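1-carboxybiuret hydrolase subunit AtzE (Pseudomonas sp., PDB 6C62) hydrolyses 1-carboxybiuret to urea-1,3-dicarboxylate and ammonia, a step of atrazine degradation carried out by this member of the amidase family. Local coordinates at residues G33-F38 and G135-P140; I366-A371 and V428-A433. One frame throughout, in Å; residues are numbered along the deposited sequence.

Contact 1 (G33-F38 and G135-P140)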
# COMPACT_ATOMS: atom_id res chain seq x y z
N GLY A 33 -21.43 -19.86 32.08
CA GLY A 33 -21.32 -18.98 33.22
C GLY A 33 -19.85 -18.87 33.68
O GLY A 33 -19.39 -17.77 33.96
N LEU A 34 -19.12 -20.01 33.73
CA LEU A 34 -17.73 -20.01 34.11
C LEU A 34 -16.71 -19.69 32.94
O LEU A 34 -15.81 -18.88 33.09
CB LEU A 34 -17.37 -21.35 34.69
CG LEU A 34 -15.96 -21.49 35.26
CD1 LEU A 34 -15.65 -20.48 36.34
CD2 LEU A 34 -15.83 -22.91 35.77
N ILE A 35 -16.88 -20.32 31.79
CA ILE A 35 -15.89 -20.19 30.69
C ILE A 35 -15.98 -18.78 30.09
O ILE A 35 -14.95 -18.18 29.75
CB ILE A 35 -16.12 -21.25 29.63
CG1 ILE A 35 -15.98 -22.69 30.23
CG2 ILE A 35 -15.17 -21.07 28.44
CD1 ILE A 35 -14.73 -22.90 31.02
N ASN A 36 -17.19 -18.25 29.96
CA ASN A 36 -17.46 -16.93 29.41
C ASN A 36 -16.88 -16.77 27.97
O ASN A 36 -16.22 -15.82 27.66
CB ASN A 36 -16.92 -15.83 30.34
CG ASN A 36 -17.42 -14.45 29.96
OD1 ASN A 36 -18.59 -14.28 29.74
ND2 ASN A 36 -16.53 -13.44 29.97
N ALA A 37 -17.12 -17.77 27.14
CA ALA A 37 -16.74 -17.73 25.72
C ALA A 37 -17.77 -17.01 24.88
O ALA A 37 -17.37 -16.38 23.91
CB ALA A 37 -16.53 -19.12 25.18
N PHE A 38 -19.06 -17.04 25.22
CA PHE A 38 -20.09 -16.43 24.40
C PHE A 38 -20.50 -15.02 24.83
O PHE A 38 -20.69 -14.78 26.00
CB PHE A 38 -21.37 -17.28 24.37
CG PHE A 38 -21.30 -18.44 23.42
CD1 PHE A 38 -20.59 -19.57 23.75
CD2 PHE A 38 -21.96 -18.37 22.20
CE1 PHE A 38 -20.52 -20.66 22.88
CE2 PHE A 38 -21.91 -19.43 21.32
CZ PHE A 38 -21.17 -20.60 21.66
N GLY A 135 -15.60 -9.27 30.73
CA GLY A 135 -14.94 -10.24 31.56
C GLY A 135 -13.99 -11.15 30.78
O GLY A 135 -14.10 -11.26 29.53
N PRO A 136 -13.03 -11.78 31.49
CA PRO A 136 -12.11 -12.67 30.80
C PRO A 136 -12.79 -13.92 30.33
O PRO A 136 -13.78 -14.39 30.97
CB PRO A 136 -11.09 -13.06 31.89
CG PRO A 136 -11.89 -13.00 33.14
CD PRO A 136 -12.83 -11.82 32.97
N THR A 137 -12.31 -14.49 29.24
CA THR A 137 -12.63 -15.90 28.90
C THR A 137 -11.66 -16.80 29.63
O THR A 137 -10.47 -16.52 29.66
CB THR A 137 -12.57 -16.11 27.39
OG1 THR A 137 -13.62 -15.36 26.78
CG2 THR A 137 -12.77 -17.57 27.03
N ARG A 138 -12.14 -17.90 30.19
CA ARG A 138 -11.30 -18.76 31.03
C ARG A 138 -10.95 -20.04 30.31
O ARG A 138 -11.78 -20.64 29.60
CB ARG A 138 -11.97 -19.06 32.36
CG ARG A 138 -12.24 -17.82 33.21
CD ARG A 138 -12.96 -18.15 34.55
NE ARG A 138 -13.07 -16.91 35.32
CZ ARG A 138 -12.13 -16.42 36.14
NH1 ARG A 138 -10.99 -17.07 36.42
NH2 ARG A 138 -12.34 -15.21 36.67
N ASN A 139 -9.73 -20.52 30.50
CA ASN A 139 -9.28 -21.75 29.88
C ASN A 139 -10.05 -22.93 30.44
O ASN A 139 -9.99 -23.18 31.65
CB ASN A 139 -7.79 -21.93 30.15
CG ASN A 139 -7.15 -22.90 29.21
OD1 ASN A 139 -7.60 -24.04 29.10
ND2 ASN A 139 -6.09 -22.45 28.51
N PRO A 140 -10.73 -23.72 29.59
CA PRO A 140 -11.45 -24.88 30.11
C PRO A 140 -10.58 -25.95 30.72
O PRO A 140 -11.10 -26.70 31.50
CB PRO A 140 -12.16 -25.43 28.85
CG PRO A 140 -12.31 -24.27 27.99
CD PRO A 140 -11.03 -23.53 28.17
O HOH W 1 -15.73 -16.43 34.40
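R138 of 135-140 meets the last two carbonyls of helix 17-35, I35 O directly with its backbone N-H and L34 O through a water on NE. I35 O accepts the backbone N-H of R138 at 2.9 Å, the donor lying in the carbonyl plane, and also receives a CA-H...O contact from T137. One residue earlier, the water donates to L34 O at 2.8 Å and accepts from R138 NE, meeting the guanidinium at its edge, in plane. The arginine chain, extended from CG to NE, passes L34 at about a right angle, CD1 of the leucine lying 4.0 Å from R138 CD; beyond it, NH1 bonds T143 O. N36 leaves the helix with positive phi. Its O accepts T137 OG1 at 2.8 Å, the hydroxyl standing above the carbonyl plane, and N119 ND2 bonds the same OG1. With CG anti to the backbone N (chi1 -168°), the N36 amide is carried over to 135-140, where ND2 gives a nearly straight bond of 3.1 Å to P136 O. That oxygen lies in the amide plane, whereas ND2 sits well above the carbonyl plane of P136; ND2 also bonds Y134 O. Apart from these polar bonds, I35 CD1 rests 4.1 Å from P140 CG, and both side chains touch A156 of helix 152-159. This is a helix C-terminus closed by a crossing segment, some 10 Å (T137 side chain to theirs) from K74 and S150, the probable charge-relay residues.

Contact 2 (I366-A371 and V428-A433)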
# COMPACT_ATOMS: atom_id res chain seq x y z
N ILE A 366 7.58 -27.54 4.41
CA ILE A 366 6.97 -27.22 5.72
C ILE A 366 8.08 -26.86 6.71
O ILE A 366 9.16 -27.52 6.71
CB ILE A 366 6.14 -28.41 6.23
CG1 ILE A 366 4.94 -28.65 5.37
CG2 ILE A 366 5.61 -28.17 7.62
CD1 ILE A 366 4.65 -30.09 5.25
N LEU A 367 7.84 -25.85 7.53
CA LEU A 367 8.75 -25.48 8.62
C LEU A 367 7.98 -25.51 9.93
O LEU A 367 6.82 -25.11 9.96
CB LEU A 367 9.41 -24.13 8.39
CG LEU A 367 10.29 -24.09 7.11
CD1 LEU A 367 10.66 -22.67 6.72
CD2 LEU A 367 11.57 -24.89 7.33
N ILE A 368 8.64 -25.97 11.00
CA ILE A 368 8.00 -26.17 12.29
C ILE A 368 8.54 -25.21 13.34
O ILE A 368 9.75 -25.04 13.52
CB ILE A 368 8.30 -27.58 12.81
CG1 ILE A 368 7.90 -28.62 11.79
CG2 ILE A 368 7.53 -27.83 14.11
CD1 ILE A 368 8.41 -29.99 12.21
N ALA A 369 7.63 -24.62 14.09
CA ALA A 369 7.96 -23.79 15.22
C ALA A 369 6.94 -23.94 16.33
O ALA A 369 5.86 -24.45 16.09
CB ALA A 369 8.00 -22.33 14.76
N PRO A 370 7.25 -23.47 17.54
CA PRO A 370 6.21 -23.48 18.54
C PRO A 370 5.25 -22.35 18.29
O PRO A 370 5.60 -21.36 17.64
CB PRO A 370 6.97 -23.29 19.87
CG PRO A 370 8.44 -23.13 19.52
CD PRO A 370 8.51 -22.88 18.04
N ALA A 371 4.02 -22.52 18.75
CA ALA A 371 3.00 -21.48 18.64
C ALA A 371 3.08 -20.39 19.69
O ALA A 371 2.76 -19.21 19.41
CB ALA A 371 1.62 -22.12 18.67
N VAL A 428 1.92 -26.41 18.15
CA VAL A 428 3.00 -26.32 17.18
C VAL A 428 2.48 -25.69 15.89
O VAL A 428 1.44 -26.10 15.37
CB VAL A 428 3.60 -27.74 16.93
CG1 VAL A 428 2.65 -28.63 16.18
CG2 VAL A 428 4.85 -27.64 16.10
N GLN A 429 3.25 -24.73 15.35
CA GLN A 429 2.96 -24.14 14.03
C GLN A 429 3.57 -25.03 12.93
O GLN A 429 4.78 -25.33 12.96
CB GLN A 429 3.58 -22.75 13.90
CG GLN A 429 3.08 -21.71 14.89
CD GLN A 429 3.61 -20.32 14.59
OE1 GLN A 429 3.01 -19.60 13.77
NE2 GLN A 429 4.69 -19.89 15.27
N LEU A 430 2.74 -25.42 11.98
CA LEU A 430 3.17 -26.08 10.75
C LEU A 430 2.98 -25.05 9.63
O LEU A 430 1.84 -24.70 9.27
CB LEU A 430 2.33 -27.32 10.52
CG LEU A 430 2.27 -28.32 11.71
CD1 LEU A 430 1.21 -29.35 11.48
CD2 LEU A 430 3.60 -28.95 11.93
N ILE A 431 4.09 -24.51 9.14
CA ILE A 431 4.11 -23.30 8.31
C ILE A 431 4.47 -23.75 6.92
O ILE A 431 5.45 -24.49 6.74
CB ILE A 431 5.16 -22.29 8.77
CG1 ILE A 431 5.04 -22.02 10.26
CG2 ILE A 431 5.08 -20.98 8.02
CD1 ILE A 431 6.25 -21.44 10.93
N ALA A 432 3.74 -23.29 5.93
CA ALA A 432 4.06 -23.54 4.52
C ALA A 432 4.11 -22.24 3.74
O ALA A 432 3.78 -21.16 4.25
CB ALA A 432 3.02 -24.49 3.93
N ALA A 433 4.54 -22.34 2.47
CA ALA A 433 4.60 -21.19 1.58
C ALA A 433 3.21 -20.64 1.32
O ALA A 433 2.25 -21.39 1.41
CB ALA A 433 5.22 -21.61 0.24
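Two neighbouring antiparallel strands, 366-370 and 426-432, pair here inside the large mixed sheet, fully buried. L367 and I431 form one hydrogen-bonded pair, each N to the other's O at 2.9 Å; A369 and Q429 form the next, with A369 N to Q429 O at 3.1 Å and Q429 N to A369 O at 2.7 Å. Between them I368 faces L430 as a non-hydrogen-bonded pair. On the side of I368 and L430, I368 CG1 lies 4.3 Å from L430 CD2, and helices 270-283 and 437-449 cover these residues. On the other side, A369 CB meets I431 CD1 and Q429 reaches past the strand end: its CG packs on A371 and the chain, extended beyond CG, brings NE2 to P370 O at 2.9 Å, with that oxygen close to the amide plane. L400 O takes another bond from NE2, while OE1 accepts from R176 NH1. A leucine in place of Q429 would probably leave P370 O and L400 O without this donor and R176 without its acceptor, and let the turn after the strand shift. Strand 257-260 pairs with the other edge of 366-370, so the contact joins two inner strands of the helix-flanked mixed sheet of the amidase fold.

How the contacts relate
Contact 1 and contact 2 lie on opposite sides of the chain's centre, their own centres about 28 Å apart, and share no segment. The pairing of 366-371 with 428-433 is wholly buried and repetitive, backbone to backbone, with aliphatic side chains on both faces of the sheet and one polar side chain, Q429, near the end of the pairing. The meeting of 33-38 with 135-140 is only partly buried and irregular: main chain, a hydroxyl, an amide and a water link a helix end and the residue after it to the crossing segment, with little apolar contact. Q429 is about 11 Å, side chain to side chain, from S174, the probable acyl-ester nucleophile.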